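Local coordinates for mutual gliding-motility protein MglA (Myxococcus xanthus DK 1622, PDB 6H17) that binds and hydrolyses GTP as an intracellular switch that coordinates social and adventurous gliding motility and controls gliding direction and speed, at residues I11-V16 with T72-Y77; K133-I138 with K185-E190. All blocks are in the same frame, centred on the assembly; numbering follows the deposited sequence. Where two conformers were deposited one is given.

Interaction 1: residues I11-V16 with T72-Y77. With SO4 (sulfate ion), chain E.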
loop_
_atom_site.group_PDB
_atom_site.type_symbol
_atom_site.label_atom_id
_atom_site.label_comp_id
_atom_site.label_asym_id
_atom_site.label_seq_id
_atom_site.Cartn_x
_atom_site.Cartn_y
_atom_site.Cartn_z
ATOM N N ILE A 11 -2.621 -15.060 12.685
ATOM C CA ILE A 11 -3.368 -14.151 11.824
ATOM C C ILE A 11 -2.417 -13.594 10.778
ATOM O O ILE A 11 -1.357 -13.071 11.119
ATOM C CB ILE A 11 -3.975 -12.990 12.637
ATOM C CG1 ILE A 11 -4.935 -13.507 13.708
ATOM C CG2 ILE A 11 -4.649 -11.990 11.710
ATOM C CD1 ILE A 11 -5.439 -12.431 14.641
ATOM N N ASN A 12 -2.814 -13.672 9.511
ATOM C CA ASN A 12 -2.063 -13.034 8.440
ATOM C C ASN A 12 -2.932 -11.972 7.797
ATOM O O ASN A 12 -4.076 -12.244 7.424
ATOM C CB ASN A 12 -1.600 -14.057 7.410
ATOM C CG ASN A 12 -0.526 -14.977 7.960
ATOM O OD1 ASN A 12 0.352 -14.549 8.721
ATOM N ND2 ASN A 12 -0.610 -16.248 7.611
ATOM N N CYS A 13 -2.394 -10.761 7.734
ATOM C CA CYS A 13 -3.047 -9.597 7.153
ATOM C C CYS A 13 -2.312 -9.234 5.868
ATOM O O CYS A 13 -1.122 -9.544 5.715
ATOM C CB CYS A 13 -2.995 -8.415 8.134
ATOM S SG CYS A 13 -3.920 -8.712 9.685
ATOM N N LYS A 14 -3.035 -8.591 4.941
ATOM C CA LYS A 14 -2.463 -8.178 3.665
ATOM C C LYS A 14 -2.638 -6.687 3.457
ATOM O O LYS A 14 -3.756 -6.163 3.537
ATOM C CB LYS A 14 -3.172 -8.941 2.557
ATOM C CG LYS A 14 -2.701 -8.641 1.166
ATOM C CD LYS A 14 -3.368 -9.595 0.186
ATOM C CE LYS A 14 -2.684 -9.594 -1.146
ATOM N NZ LYS A 14 -3.286 -10.589 -2.077
ATOM N N ILE A 15 -1.531 -6.004 3.179
ATOM C CA ILE A 15 -1.526 -4.584 2.833
ATOM C C ILE A 15 -1.051 -4.459 1.394
ATOM O O ILE A 15 -0.004 -5.020 1.046
ATOM C CB ILE A 15 -0.573 -3.780 3.734
ATOM C CG1 ILE A 15 -0.917 -3.933 5.211
ATOM C CG2 ILE A 15 -0.529 -2.306 3.291
ATOM C CD1 ILE A 15 -2.264 -3.598 5.548
ATOM N N VAL A 16 -1.799 -3.730 0.562
ATOM C CA VAL A 16 -1.409 -3.502 -0.829
ATOM C C VAL A 16 -1.078 -2.023 -1.025
ATOM O O VAL A 16 -1.899 -1.147 -0.720
ATOM C CB VAL A 16 -2.499 -3.964 -1.817
ATOM C CG1 VAL A 16 -2.103 -3.601 -3.247
ATOM C CG2 VAL A 16 -2.716 -5.461 -1.676
ATOM N N THR A 72 0.481 -12.232 14.820
ATOM C CA THR A 72 -0.054 -11.496 13.696
ATOM C C THR A 72 1.101 -11.053 12.823
ATOM O O THR A 72 2.084 -10.490 13.316
ATOM C CB THR A 72 -0.863 -10.274 14.148
ATOM O OG1 THR A 72 -1.942 -10.713 14.979
ATOM C CG2 THR A 72 -1.421 -9.528 12.954
ATOM N N ARG A 73 0.974 -11.324 11.540
ATOM C CA ARG A 73 1.978 -10.894 10.576
ATOM C C ARG A 73 1.293 -10.123 9.464
ATOM O O ARG A 73 0.176 -10.457 9.056
ATOM C CB ARG A 73 2.762 -12.077 10.018
ATOM C CG ARG A 73 3.645 -12.797 11.053
ATOM C CD ARG A 73 4.765 -11.914 11.599
ATOM N NE ARG A 73 5.549 -12.597 12.648
ATOM C CZ ARG A 73 5.390 -12.432 13.964
ATOM N NH1 ARG A 73 6.166 -13.113 14.805
ATOM N NH2 ARG A 73 4.487 -11.588 14.451
ATOM N N PHE A 74 1.954 -9.070 9.023
ATOM C CA PHE A 74 1.516 -8.259 7.896
ATOM C C PHE A 74 2.331 -8.621 6.667
ATOM O O PHE A 74 3.567 -8.694 6.732
ATOM C CB PHE A 74 1.687 -6.779 8.223
ATOM C CG PHE A 74 0.651 -6.248 9.164
ATOM C CD1 PHE A 74 -0.415 -5.502 8.693
ATOM C CD2 PHE A 74 0.727 -6.519 10.521
ATOM C CE1 PHE A 74 -1.380 -5.030 9.554
ATOM C CE2 PHE A 74 -0.245 -6.033 11.382
ATOM C CZ PHE A 74 -1.286 -5.293 10.896
ATOM N N HIS A 75 1.647 -8.834 5.550
ATOM C CA HIS A 75 2.275 -9.133 4.266
ATOM C C HIS A 75 2.026 -7.941 3.362
ATOM O O HIS A 75 0.885 -7.677 2.981
ATOM C CB HIS A 75 1.712 -10.418 3.685
ATOM C CG HIS A 75 2.026 -11.620 4.521
ATOM N ND1 HIS A 75 1.371 -12.820 4.376
ATOM C CD2 HIS A 75 2.944 -11.807 5.501
ATOM C CE1 HIS A 75 1.861 -13.694 5.242
ATOM N NE2 HIS A 75 2.819 -13.110 5.931
ATOM N N LEU A 76 3.083 -7.208 3.071
ATOM C CA LEU A 76 3.012 -6.045 2.201
ATOM C C LEU A 76 3.276 -6.455 0.765
ATOM O O LEU A 76 4.225 -7.203 0.482
ATOM C CB LEU A 76 4.058 -5.013 2.593
ATOM C CG LEU A 76 3.757 -4.142 3.811
ATOM C CD1 LEU A 76 3.284 -4.887 5.011
ATOM C CD2 LEU A 76 4.986 -3.262 4.148
ATOM N N TYR A 77 2.431 -5.954 -0.146
ATOM C CA TYR A 77 2.559 -6.172 -1.575
ATOM C C TYR A 77 2.561 -4.831 -2.288
ATOM O O TYR A 77 1.900 -3.887 -1.846
ATOM C CB TYR A 77 1.359 -6.955 -2.133
ATOM C CG TYR A 77 1.290 -8.427 -1.751
ATOM C CD1 TYR A 77 1.655 -9.392 -2.668
ATOM C CD2 TYR A 77 0.863 -8.842 -0.498
ATOM C CE1 TYR A 77 1.586 -10.737 -2.355
ATOM C CE2 TYR A 77 0.797 -10.213 -0.172
ATOM C CZ TYR A 77 1.163 -11.122 -1.120
ATOM O OH TYR A 77 1.128 -12.472 -0.826
HETATM S S SO4 E . 6.299 -11.309 18.086
HETATM O O1 SO4 E . 5.815 -11.076 19.464
HETATM O O2 SO4 E . 5.372 -12.195 17.364
HETATM O O3 SO4 E . 6.346 -10.021 17.378
HETATM O O4 SO4 E . 7.642 -11.881 18.116
#
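Two neighbouring parallel strands of the small-GTPase sheet meet here: Ile11 pairs with Thr72, and the register runs unbroken to Val16 beside Tyr77, the axes of the two segments coming within 4.6 Å. Strand 10-18 leads into the P-loop, and strand 71-78 runs into the predicted GTP-binding segment Thr78 to Gln82. Five backbone hydrogen bonds join them, as where Cys13 N reaches Arg73 O at 2.9 Å, nearly straight at 173°. Arg73, His75 and Tyr77 in turn give their N-H groups to the carbonyls of Ile11, Cys13 and Ile15.

On the face of Asn12, Lys14 and His75, the extended Lys14 chain crosses the Tyr77 ring at about a right angle. Its CG lies anti to the backbone N (chi1 -180°), which carries CE over one face of the ring, 3.7 Å from Tyr77 CE2. Lys14 NZ follows at 4.6 Å from the Tyr77 ring centroid, a cation-pi contact, and is also hydrogen-bonded to the carbonyls of Ile92 and Lys94. Phe59 meets the Tyr77 ring edge-to-face.

The reverse face is largely apolar. Cys13 CB sits over the rim of the Phe74 ring, 3.9 Å from Phe74 CD1. Ile15 CG1 comes instead to the ring's edge. Helix 176-193 covers this side through Val187, which touches both Ile15 and Phe74.

Near the start of strand 71-78 the Arg73 chain, bent at chi2, turns back and NH2 bonds Thr72 O at 2.9 Å. NH1 and NH2 together grip O2 of a sulfate, probably from the crystallisation liquor, with NH1 2.8 Å from O2. One face thus buries mainly hydrocarbon, while on the other the ring pi cloud and two carbonyls probably stabilise the lysine's positive charge.

Interaction 2: residues K133-I138 with K185-E190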
loop_
_atom_site.group_PDB
_atom_site.type_symbol
_atom_site.label_atom_id
_atom_site.label_comp_id
_atom_site.label_asym_id
_atom_site.label_seq_id
_atom_site.Cartn_x
_atom_site.Cartn_y
_atom_site.Cartn_z
ATOM N N LYS A 133 -14.850 1.954 2.891
ATOM C CA LYS A 133 -14.929 1.262 4.167
ATOM C C LYS A 133 -13.616 0.655 4.626
ATOM O O LYS A 133 -13.397 0.517 5.831
ATOM C CB LYS A 133 -15.960 0.136 4.066
ATOM C CG LYS A 133 -17.364 0.626 3.796
ATOM C CD LYS A 133 -18.351 -0.514 3.959
ATOM C CE LYS A 133 -19.225 -0.699 2.733
ATOM N NZ LYS A 133 -20.621 -0.255 2.995
ATOM N N ILE A 134 -12.738 0.297 3.699
ATOM C CA ILE A 134 -11.530 -0.468 4.001
ATOM C C ILE A 134 -10.490 0.434 4.660
ATOM O O ILE A 134 -10.431 1.640 4.374
ATOM C CB ILE A 134 -11.008 -1.124 2.708
ATOM C CG1 ILE A 134 -10.009 -2.245 2.989
ATOM C CG2 ILE A 134 -10.378 -0.097 1.811
ATOM C CD1 ILE A 134 -9.539 -2.961 1.723
ATOM N N PRO A 135 -9.654 -0.096 5.551
ATOM C CA PRO A 135 -8.479 0.664 6.003
ATOM C C PRO A 135 -7.682 1.189 4.819
ATOM O O PRO A 135 -7.295 0.426 3.925
ATOM C CB PRO A 135 -7.692 -0.375 6.801
ATOM C CG PRO A 135 -8.795 -1.233 7.390
ATOM C CD PRO A 135 -9.778 -1.381 6.275
ATOM N N TYR A 136 -7.434 2.502 4.811
ATOM C CA TYR A 136 -6.933 3.177 3.618
ATOM C C TYR A 136 -6.219 4.454 4.019
ATOM O O TYR A 136 -6.769 5.281 4.748
ATOM C CB TYR A 136 -8.113 3.469 2.678
ATOM C CG TYR A 136 -7.805 4.406 1.536
ATOM C CD1 TYR A 136 -6.650 4.269 0.803
ATOM C CD2 TYR A 136 -8.680 5.431 1.192
ATOM C CE1 TYR A 136 -6.340 5.133 -0.228
ATOM C CE2 TYR A 136 -8.388 6.302 0.143
ATOM C CZ TYR A 136 -7.209 6.137 -0.553
ATOM O OH TYR A 136 -6.857 6.971 -1.598
ATOM N N VAL A 137 -4.994 4.609 3.538
ATOM C CA VAL A 137 -4.159 5.783 3.779
ATOM C C VAL A 137 -3.603 6.227 2.445
ATOM O O VAL A 137 -3.296 5.394 1.584
ATOM C CB VAL A 137 -3.019 5.455 4.760
ATOM C CG1 VAL A 137 -2.044 6.620 4.923
ATOM C CG2 VAL A 137 -3.599 5.012 6.116
ATOM N N ILE A 138 -3.471 7.528 2.263
ATOM C CA ILE A 138 -2.898 8.091 1.042
ATOM C C ILE A 138 -1.558 8.751 1.349
ATOM O O ILE A 138 -1.399 9.440 2.369
ATOM C CB ILE A 138 -3.868 9.056 0.327
ATOM C CG1 ILE A 138 -3.307 9.417 -1.064
ATOM C CG2 ILE A 138 -4.159 10.289 1.142
ATOM C CD1 ILE A 138 -4.389 9.923 -2.041
ATOM N N LYS A 185 -2.299 0.139 11.934
ATOM C CA LYS A 185 -3.154 0.359 13.098
ATOM C C LYS A 185 -4.630 0.269 12.719
ATOM O O LYS A 185 -5.428 -0.310 13.463
ATOM C CB LYS A 185 -2.818 1.706 13.732
ATOM C CG LYS A 185 -3.629 2.040 14.973
ATOM C CD LYS A 185 -3.110 3.308 15.635
ATOM C CE LYS A 185 -3.860 3.582 16.928
ATOM N NZ LYS A 185 -3.565 4.933 17.481
ATOM N N LEU A 186 -5.020 0.832 11.569
ATOM C CA LEU A 186 -6.405 0.717 11.126
ATOM C C LEU A 186 -6.800 -0.739 10.905
ATOM O O LEU A 186 -7.912 -1.145 11.261
ATOM C CB LEU A 186 -6.617 1.519 9.843
ATOM C CG LEU A 186 -6.519 3.032 10.001
ATOM C CD1 LEU A 186 -6.587 3.697 8.617
ATOM C CD2 LEU A 186 -7.590 3.583 10.911
ATOM N N VAL A 187 -5.908 -1.537 10.311
ATOM C CA VAL A 187 -6.189 -2.954 10.089
ATOM C C VAL A 187 -6.345 -3.679 11.419
ATOM O O VAL A 187 -7.263 -4.486 11.597
ATOM C CB VAL A 187 -5.084 -3.574 9.212
ATOM C CG1 VAL A 187 -5.182 -5.090 9.230
ATOM C CG2 VAL A 187 -5.173 -3.031 7.791
ATOM N N LEU A 188 -5.446 -3.420 12.370
ATOM C CA LEU A 188 -5.543 -4.083 13.670
ATOM C C LEU A 188 -6.834 -3.719 14.386
ATOM O O LEU A 188 -7.451 -4.572 15.038
ATOM C CB LEU A 188 -4.333 -3.721 14.524
ATOM C CG LEU A 188 -3.023 -4.403 14.154
ATOM C CD1 LEU A 188 -1.883 -3.700 14.884
ATOM C CD2 LEU A 188 -3.017 -5.873 14.496
ATOM N N THR A 189 -7.238 -2.451 14.319
ATOM C CA THR A 189 -8.486 -2.043 14.962
ATOM C C THR A 189 -9.657 -2.832 14.395
ATOM O O THR A 189 -10.548 -3.260 15.147
ATOM C CB THR A 189 -8.680 -0.538 14.790
ATOM O OG1 THR A 189 -7.659 0.156 15.515
ATOM C CG2 THR A 189 -10.052 -0.106 15.298
ATOM N N GLU A 190 -9.668 -3.059 13.078
ATOM C CA GLU A 190 -10.746 -3.841 12.475
ATOM C C GLU A 190 -10.705 -5.291 12.944
ATOM O O GLU A 190 -11.751 -5.874 13.260
ATOM C CB GLU A 190 -10.687 -3.758 10.951
ATOM C CG GLU A 190 -11.082 -2.402 10.391
ATOM C CD GLU A 190 -12.382 -1.877 10.980
ATOM O OE1 GLU A 190 -13.408 -2.577 10.858
ATOM O OE2 GLU A 190 -12.370 -0.781 11.591
#
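Pro135 packs its ring against the C-terminal helix 176-193 just before strand 136-141 begins, and nearly all of this contact turns on that ring. The tight part is at CB, which lies 3.7 Å from Leu186 CB and 3.8 Å from Val187 CG2. One ring carbon is thus touched by two successive helix residues, and the CA atoms of Pro135 and Leu186 come within 5.5 Å. Val187 presents CG2 because its CG1 stands anti to the backbone N (chi1 167°), leaving the other methyl for the proline.

Further into the strand, Leu186 extends the packing with one branch. Its CD1 reaches Val137 CG2 at 4.1 Å, the two side chains meeting at a slant, and lies equally far from Tyr136 N. Val137 faces the helix and also touches Thr179, Ala182 and Val183 on earlier turns, whereas Tyr136 turns the other way, toward Ile163 and Phe101. The strand therefore puts one residue under the helix and the next on the far face of the sheet.

Toward the solvent side the fit is looser. Pro135 CG also meets the aliphatic part of Glu190, 4.0 Å from Glu190 CG. With CG anti to its carbonyl carbon (chi1 -71°), Glu190 brings this methylene obliquely against the proline, while the residue as a whole remains exposed.

No hydrogen bond crosses between the two segments. Their attachment is purely van der Waals and hydrophobic: it rests on the apolar packing of the proline ring against Leu186 and Val187, extended by Val137 on the strand, and the exposed Glu190 adds only its methylene at the solvent edge.

How the interactions relate
Interaction 1 closes along the chain before interaction 2 opens, and their centres lie about 12 Å apart. Both belong to the same sheet: strand 98-104 stands between strands 10-18 and 136-141, pairing in parallel with each. Helix 176-193 bridges the two contacts directly. Val187 serves both, its CG2 lying 3.7 Å from Ile15 CD1, and Leu188 also meets Phe74. The C-terminal helix thus ties the central strands to the loop entering strand 136-141: the apolar packing on this face of the sheet passes from one contact to the other through Val187, in a sheet whose strand ends lead to the nucleotide-binding loops.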